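Local coordinates for protein terminal uridylyltransferase 1 (Trypanosoma brucei, PDB 5I49) that adds uridines from UTP to the 3' end of guide RNAs, ribosomal RNAs and some messenger RNAs in the trypanosome mitochondrion, at residues F107-S112 and D123-V128; A170-I175 and S288-G293. All coordinates share one frame; numbering follows the deposited sequence.

Contact 1: residues F107-S112 and D123-V128; sequences FIFGSS and DIDFAV. With 2KH (5'-O-[(S)-hydroxy{[(S)-hydroxy(phosphonooxy)phosphoryl]amino}phosphoryl]uridine), chain C.
F109 lays its ring across the side chain of D125, whose CB sits over the ring centre, 3.5 Å from the centroid and 9° off the normal, a CH-pi contact. The ring is turned there because CG stands between the backbone N and the carbonyl carbon; its plane lies only 14° from that of the carboxylate. On the same face of the sheet the methyl of A127 meets ring atom CE1 obliquely. Back toward F107 the two antiparallel strands, neighbours in the nucleotidyltransferase palm, are tightly joined. F107 and A127 form a hydrogen-bonded pair: F107 N reaches A127 O at 2.8 Å, A127 N reaches F107 O at the same 2.8 Å, and both donors lie in the carbonyl plane. I108 and F126, a non-hydrogen-bonded pair, point to the other face, where I108 CG1 lies 3.6 Å from F126 CE1 and helix 80-100 covers them. F109 N still bonds to D125 O, at 3.0 Å, but the donor is tilted 30° from the carbonyl plane.

Past this bond side-chain contact thins, and a water bridges the two segments at the UTP analogue. G110, at the N-cap position, leads into helix 111-114, its CA near D125 OD2. The water accepts from S111 N at 2.9 Å and lies within bonding distance of both D125 OD2 and a beta-phosphate oxygen of the analogue, O2B. S111 CB packs against O1B of the same phosphate. D123 and D125 are, by similarity, the catalytic metal ligands. The chemistry thus implies a division of labour: apolar packing and backbone bonds fix the strands, while the F109 ring and the sheet probably steady D125, whose side chain lies about 4 Å from the bound magnesium ion.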
loop_
_atom_site.group_PDB
_atom_site.type_symbol
_atom_site.label_atom_id
_atom_site.label_comp_id
_atom_site.label_asym_id
_atom_site.label_seq_id
_atom_site.Cartn_x
_atom_site.Cartn_y
_atom_site.Cartn_z
ATOM N N PHE A 107 5.242 -12.343 1.943
ATOM C CA PHE A 107 4.436 -11.930 0.799
ATOM C C PHE A 107 4.544 -10.418 0.747
ATOM O O PHE A 107 4.426 -9.765 1.782
ATOM C CB PHE A 107 2.960 -12.286 1.037
ATOM C CG PHE A 107 2.683 -13.775 1.199
ATOM C CD1 PHE A 107 3.093 -14.462 2.340
ATOM C CD2 PHE A 107 1.969 -14.468 0.230
ATOM C CE1 PHE A 107 2.822 -15.829 2.487
ATOM C CE2 PHE A 107 1.683 -15.832 0.371
ATOM C CZ PHE A 107 2.114 -16.511 1.500
ATOM N N ILE A 108 4.763 -9.841 -0.432
ATOM C CA ILE A 108 4.606 -8.383 -0.549
ATOM C C ILE A 108 3.131 -8.086 -0.832
ATOM O O ILE A 108 2.491 -8.810 -1.602
ATOM C CB ILE A 108 5.497 -7.801 -1.659
ATOM C CG1 ILE A 108 6.962 -7.902 -1.257
ATOM C CG2 ILE A 108 5.139 -6.328 -1.933
ATOM C CD1 ILE A 108 7.923 -7.542 -2.350
ATOM N N PHE A 109 2.567 -7.053 -0.201
ATOM C CA PHE A 109 1.240 -6.580 -0.620
ATOM C C PHE A 109 1.239 -5.057 -0.736
ATOM O O PHE A 109 2.292 -4.425 -0.607
ATOM C CB PHE A 109 0.091 -7.105 0.281
ATOM C CG PHE A 109 0.121 -6.591 1.712
ATOM C CD1 PHE A 109 0.962 -7.182 2.658
ATOM C CD2 PHE A 109 -0.716 -5.554 2.114
ATOM C CE1 PHE A 109 0.983 -6.733 3.978
ATOM C CE2 PHE A 109 -0.702 -5.086 3.433
ATOM C CZ PHE A 109 0.154 -5.681 4.370
ATOM N N GLY A 110 0.078 -4.469 -0.997
ATOM C CA GLY A 110 0.007 -3.023 -1.075
ATOM C C GLY A 110 0.247 -2.519 -2.486
ATOM O O GLY A 110 -0.068 -3.221 -3.454
ATOM N N SER A 111 0.823 -1.324 -2.609
ATOM C CA SER A 111 0.873 -0.634 -3.899
ATOM C C SER A 111 1.657 -1.321 -5.022
ATOM O O SER A 111 1.255 -1.225 -6.177
ATOM C CB SER A 111 1.345 0.818 -3.730
ATOM O OG SER A 111 2.743 0.875 -3.515
ATOM N N SER A 112 2.763 -2.008 -4.713
ATOM C CA SER A 112 3.564 -2.642 -5.763
ATOM C C SER A 112 2.805 -3.806 -6.384
ATOM O O SER A 112 3.038 -4.161 -7.547
ATOM C CB SER A 112 4.934 -3.104 -5.242
ATOM O OG SER A 112 4.801 -4.136 -4.266
ATOM N N ASP A 123 6.968 3.061 0.695
ATOM C CA ASP A 123 7.294 1.931 1.573
ATOM C C ASP A 123 6.643 0.637 1.084
ATOM O O ASP A 123 5.652 0.658 0.349
ATOM C CB ASP A 123 7.071 2.201 3.071
ATOM C CG ASP A 123 5.720 2.775 3.379
ATOM O OD1 ASP A 123 4.752 2.449 2.664
ATOM O OD2 ASP A 123 5.629 3.546 4.361
ATOM N N ILE A 124 7.247 -0.484 1.444
ATOM C CA ILE A 124 6.796 -1.788 0.971
ATOM C C ILE A 124 6.081 -2.451 2.133
ATOM O O ILE A 124 6.532 -2.319 3.263
ATOM C CB ILE A 124 8.017 -2.629 0.581
ATOM C CG1 ILE A 124 8.667 -2.056 -0.690
ATOM C CG2 ILE A 124 7.649 -4.101 0.411
ATOM C CD1 ILE A 124 7.813 -2.204 -1.952
ATOM N N ASP A 125 4.965 -3.133 1.873
ATOM C CA ASP A 125 4.268 -3.901 2.915
ATOM C C ASP A 125 4.646 -5.374 2.819
ATOM O O ASP A 125 4.492 -5.986 1.764
ATOM C CB ASP A 125 2.743 -3.762 2.755
ATOM C CG ASP A 125 2.216 -2.425 3.254
ATOM O OD1 ASP A 125 2.503 -2.075 4.412
ATOM O OD2 ASP A 125 1.500 -1.734 2.494
ATOM N N PHE A 126 5.150 -5.950 3.911
ATOM C CA PHE A 126 5.472 -7.367 3.919
ATOM C C PHE A 126 4.516 -8.062 4.883
ATOM O O PHE A 126 4.296 -7.582 6.011
ATOM C CB PHE A 126 6.889 -7.611 4.434
ATOM C CG PHE A 126 7.991 -7.144 3.527
ATOM C CD1 PHE A 126 8.171 -7.705 2.261
ATOM C CD2 PHE A 126 8.914 -6.198 3.982
ATOM C CE1 PHE A 126 9.226 -7.297 1.448
ATOM C CE2 PHE A 126 9.977 -5.793 3.173
ATOM C CZ PHE A 126 10.129 -6.339 1.908
ATOM N N ALA A 127 3.950 -9.184 4.452
ATOM C CA ALA A 127 3.172 -10.036 5.361
ATOM C C ALA A 127 3.951 -11.325 5.576
ATOM O O ALA A 127 4.470 -11.901 4.621
ATOM C CB ALA A 127 1.819 -10.343 4.778
ATOM N N VAL A 128 4.026 -11.782 6.825
ATOM C CA VAL A 128 4.752 -13.010 7.145
ATOM C C VAL A 128 3.730 -14.042 7.577
ATOM O O VAL A 128 3.059 -13.862 8.597
ATOM C CB VAL A 128 5.751 -12.769 8.289
ATOM C CG1 VAL A 128 6.439 -14.064 8.700
ATOM C CG2 VAL A 128 6.785 -11.720 7.874
HETATM P PA 2KH C . -2.802 2.006 1.827
HETATM O O1A 2KH C . -1.757 2.207 2.895
HETATM O O2A 2KH C . -4.135 2.838 2.175
HETATM N N3A 2KH C . -2.230 2.358 0.293
HETATM O "O5'" 2KH C . -3.239 0.506 1.801
HETATM P PB 2KH C . -0.692 2.949 0.110
HETATM O O1B 2KH C . -0.317 2.735 -1.359
HETATM O O2B 2KH C . 0.380 2.215 0.976
HETATM O O3B 2KH C . -0.657 4.540 0.274
HETATM P PG 2KH C . -0.312 5.405 1.561
HETATM O O1G 2KH C . 0.830 6.327 1.227
HETATM O O2G 2KH C . 0.049 4.542 2.732
HETATM O O3G 2KH C . -1.520 6.198 1.901
HETATM C "C5'" 2KH C . -2.278 -0.522 1.483
HETATM C "C4'" 2KH C . -2.804 -1.883 1.544
HETATM O "O4'" 2KH C . -3.256 -2.128 2.876
HETATM C "C1'" 2KH C . -4.472 -2.858 2.807
HETATM C "C2'" 2KH C . -4.685 -3.125 1.368
HETATM O "O2'" 2KH C . -4.070 -4.326 0.986
HETATM C "C3'" 2KH C . -4.025 -2.039 0.701
HETATM O "O3'" 2KH C . -3.718 -2.371 -0.623
HETATM N N1 2KH C . -5.529 -2.132 3.413
HETATM C C6 2KH C . -5.432 -0.786 3.609
HETATM C C2 2KH C . -6.640 -2.786 3.818
HETATM O O2 2KH C . -6.735 -4.008 3.651
HETATM N N3 2KH C . -7.663 -2.138 4.394
HETATM C C4 2KH C . -7.626 -0.805 4.604
HETATM O O4 2KH C . -8.724 -0.143 5.221
HETATM C C5 2KH C . -6.493 -0.087 4.206
HETATM O O HOH W 1 1.374 -0.103 -0.055
#

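Contact 2: residues A170-I175 and S288-G293; sequences ARVPII and SFRAFG. With 2KH (5'-O-[(S)-hydroxy{[(S)-hydroxy(phosphonooxy)phosphoryl]amino}phosphoryl]uridine), chain C.
V172 spreads both methyls over one face of the R290 guanidinium, the two side chains crossing at a slant. CG1 lies 3.6 Å from R290 NE and CG2 lies 3.5 Å from R290 NH1, so the branched end spans the planar group instead of meeting its edge. CG2 also lies over one face of the R171 guanidinium, so both arginines pack on this valine. R171 is, by similarity, an RNA-binding residue. At the sheet end, I174 CG2 touches S288 CB at 3.9 Å.

Between these direct contacts a water joins the segments, donating to P173 O at 2.8 Å and accepting from F289 N at 2.9 Å. Farther out, R290 reaches V172 on a chain extended from CG to NE, and its NE is held by a salt bridge to E143. The F289 ring presents its edge to P173 O and packs on helix 143-157.

At the far end of 288-293, the chain enters helix 292-304. F292 CE1 approaches the uracil O2 of the analogue at 3.2 Å, and G293, an experimentally established UTP-binding residue, has its O 3.0 Å from the ribose O2'. The arrangement belongs to the nucleotidyltransferase palm: strands 174-177 and 285-288 are antiparallel neighbours, and the loop leaving the latter leads into the nucleoside pocket.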
loop_
_atom_site.group_PDB
_atom_site.type_symbol
_atom_site.label_atom_id
_atom_site.label_comp_id
_atom_site.label_asym_id
_atom_site.label_seq_id
_atom_site.Cartn_x
_atom_site.Cartn_y
_atom_site.Cartn_z
ATOM N N ALA A 170 0.382 -2.292 19.394
ATOM C CA ALA A 170 -0.634 -1.660 18.555
ATOM C C ALA A 170 -1.804 -2.622 18.392
ATOM O O ALA A 170 -1.721 -3.771 18.829
ATOM C CB ALA A 170 -0.063 -1.321 17.203
ATOM N N ARG A 171 -2.877 -2.171 17.747
ATOM C CA ARG A 171 -4.019 -3.054 17.506
ATOM C C ARG A 171 -3.592 -4.208 16.605
ATOM O O ARG A 171 -3.970 -5.365 16.822
ATOM C CB ARG A 171 -5.190 -2.295 16.874
ATOM C CG ARG A 171 -6.493 -3.091 16.854
ATOM C CD ARG A 171 -7.536 -2.452 15.951
ATOM N NE ARG A 171 -7.914 -3.349 14.860
ATOM C CZ ARG A 171 -7.500 -3.214 13.602
ATOM N NH1 ARG A 171 -6.706 -2.205 13.268
ATOM N NH2 ARG A 171 -7.889 -4.082 12.674
ATOM N N VAL A 172 -2.809 -3.874 15.586
ATOM C CA VAL A 172 -2.149 -4.875 14.764
ATOM C C VAL A 172 -0.651 -4.655 14.943
ATOM O O VAL A 172 -0.092 -3.711 14.386
ATOM C CB VAL A 172 -2.554 -4.747 13.284
ATOM C CG1 VAL A 172 -1.987 -5.893 12.476
ATOM C CG2 VAL A 172 -4.070 -4.723 13.159
ATOM N N PRO A 173 -0.006 -5.501 15.763
ATOM C CA PRO A 173 1.422 -5.309 16.037
ATOM C C PRO A 173 2.226 -5.445 14.756
ATOM O O PRO A 173 1.982 -6.365 13.977
ATOM C CB PRO A 173 1.754 -6.456 17.000
ATOM C CG PRO A 173 0.432 -6.794 17.645
ATOM C CD PRO A 173 -0.560 -6.638 16.519
ATOM N N ILE A 174 3.147 -4.514 14.514
ATOM C CA ILE A 174 3.993 -4.596 13.331
ATOM C C ILE A 174 5.414 -4.218 13.687
ATOM O O ILE A 174 5.680 -3.773 14.803
ATOM C CB ILE A 174 3.505 -3.676 12.200
ATOM C CG1 ILE A 174 3.543 -2.205 12.622
ATOM C CG2 ILE A 174 2.108 -4.060 11.755
ATOM C CD1 ILE A 174 3.251 -1.255 11.451
ATOM N N ILE A 175 6.329 -4.439 12.744
ATOM C CA ILE A 175 7.655 -3.841 12.799
ATOM C C ILE A 175 7.714 -2.831 11.669
ATOM O O ILE A 175 7.386 -3.156 10.524
ATOM C CB ILE A 175 8.763 -4.881 12.566
ATOM C CG1 ILE A 175 8.738 -5.953 13.661
ATOM C CG2 ILE A 175 10.133 -4.205 12.500
ATOM C CD1 ILE A 175 9.609 -7.158 13.347
ATOM N N SER A 288 4.096 -7.175 8.856
ATOM C CA SER A 288 2.963 -7.645 9.650
ATOM C C SER A 288 2.819 -9.148 9.518
ATOM O O SER A 288 3.498 -9.780 8.711
ATOM C CB SER A 288 1.678 -6.961 9.216
ATOM O OG SER A 288 1.446 -7.190 7.840
ATOM N N PHE A 289 1.928 -9.721 10.313
ATOM C CA PHE A 289 1.812 -11.175 10.393
ATOM C C PHE A 289 0.465 -11.688 9.900
ATOM O O PHE A 289 0.157 -12.883 10.016
ATOM C CB PHE A 289 2.104 -11.627 11.831
ATOM C CG PHE A 289 3.504 -11.299 12.280
ATOM C CD1 PHE A 289 4.561 -12.144 11.973
ATOM C CD2 PHE A 289 3.769 -10.122 12.963
ATOM C CE1 PHE A 289 5.859 -11.841 12.360
ATOM C CE2 PHE A 289 5.059 -9.807 13.349
ATOM C CZ PHE A 289 6.107 -10.666 13.052
ATOM N N ARG A 290 -0.322 -10.789 9.316
ATOM C CA ARG A 290 -1.670 -11.128 8.873
ATOM C C ARG A 290 -1.777 -11.154 7.356
ATOM O O ARG A 290 -1.005 -10.497 6.659
ATOM C CB ARG A 290 -2.674 -10.139 9.465
ATOM C CG ARG A 290 -2.614 -10.100 10.982
ATOM C CD ARG A 290 -3.656 -9.180 11.571
ATOM N NE ARG A 290 -3.502 -9.075 13.020
ATOM C CZ ARG A 290 -4.385 -8.490 13.816
ATOM N NH1 ARG A 290 -5.488 -7.967 13.302
ATOM N NH2 ARG A 290 -4.166 -8.430 15.122
ATOM N N ALA A 291 -2.747 -11.906 6.849
ATOM C CA ALA A 291 -2.883 -12.112 5.410
ATOM C C ALA A 291 -3.867 -11.150 4.757
ATOM O O ALA A 291 -4.040 -11.184 3.540
ATOM C CB ALA A 291 -3.311 -13.537 5.134
ATOM N N PHE A 292 -4.522 -10.311 5.559
ATOM C CA PHE A 292 -5.680 -9.547 5.073
ATOM C C PHE A 292 -5.384 -8.730 3.799
ATOM O O PHE A 292 -6.168 -8.731 2.839
ATOM C CB PHE A 292 -6.243 -8.650 6.191
ATOM C CG PHE A 292 -5.446 -7.394 6.425
ATOM C CD1 PHE A 292 -5.953 -6.155 6.049
ATOM C CD2 PHE A 292 -4.181 -7.450 6.996
ATOM C CE1 PHE A 292 -5.217 -4.997 6.247
ATOM C CE2 PHE A 292 -3.438 -6.294 7.195
ATOM C CZ PHE A 292 -3.958 -5.064 6.817
ATOM N N GLY A 293 -4.231 -8.073 3.778
ATOM C CA GLY A 293 -3.912 -7.147 2.693
ATOM C C GLY A 293 -3.581 -7.835 1.388
ATOM O O GLY A 293 -3.563 -7.201 0.326
HETATM P PA 2KH C . -2.802 2.006 1.827
HETATM O O1A 2KH C . -1.757 2.207 2.895
HETATM O O2A 2KH C . -4.135 2.838 2.175
HETATM N N3A 2KH C . -2.230 2.358 0.293
HETATM O "O5'" 2KH C . -3.239 0.506 1.801
HETATM P PB 2KH C . -0.692 2.949 0.110
HETATM O O1B 2KH C . -0.317 2.735 -1.359
HETATM O O2B 2KH C . 0.380 2.215 0.976
HETATM O O3B 2KH C . -0.657 4.540 0.274
HETATM P PG 2KH C . -0.312 5.405 1.561
HETATM O O1G 2KH C . 0.830 6.327 1.227
HETATM O O2G 2KH C . 0.049 4.542 2.732
HETATM O O3G 2KH C . -1.520 6.198 1.901
HETATM C "C5'" 2KH C . -2.278 -0.522 1.483
HETATM C "C4'" 2KH C . -2.804 -1.883 1.544
HETATM O "O4'" 2KH C . -3.256 -2.128 2.876
HETATM C "C1'" 2KH C . -4.472 -2.858 2.807
HETATM C "C2'" 2KH C . -4.685 -3.125 1.368
HETATM O "O2'" 2KH C . -4.070 -4.326 0.986
HETATM C "C3'" 2KH C . -4.025 -2.039 0.701
HETATM O "O3'" 2KH C . -3.718 -2.371 -0.623
HETATM N N1 2KH C . -5.529 -2.132 3.413
HETATM C C6 2KH C . -5.432 -0.786 3.609
HETATM C C2 2KH C . -6.640 -2.786 3.818
HETATM O O2 2KH C . -6.735 -4.008 3.651
HETATM N N3 2KH C . -7.663 -2.138 4.394
HETATM C C4 2KH C . -7.626 -0.805 4.604
HETATM O O4 2KH C . -8.724 -0.143 5.221
HETATM C C5 2KH C . -6.493 -0.087 4.206
HETATM O O HOH W 2 0.551 -8.213 12.408
#

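How the contacts relate
The two contacts lie about 11 Å apart, centre to centre, on one mixed five-stranded sheet ordered 105-109, 124-129, 285-288, 174-177, 164-167. Contact 1 joins the first two strands; contact 2 lies at the ends of the third and fourth. Along the chain contact 1 closes before contact 2 opens, with the separate four-stranded antiparallel sheet falling between the segments of contact 2. The seam is direct: V128 N to S288 O at 2.8 Å is a probable backbone bond, and F109 packs on G293. Both touch the UTP analogue, contact 1 at its phosphates and sugar, contact 2 at its uracil and sugar, so one sheet brings the probable metal-binding aspartates and the nucleoside pocket together.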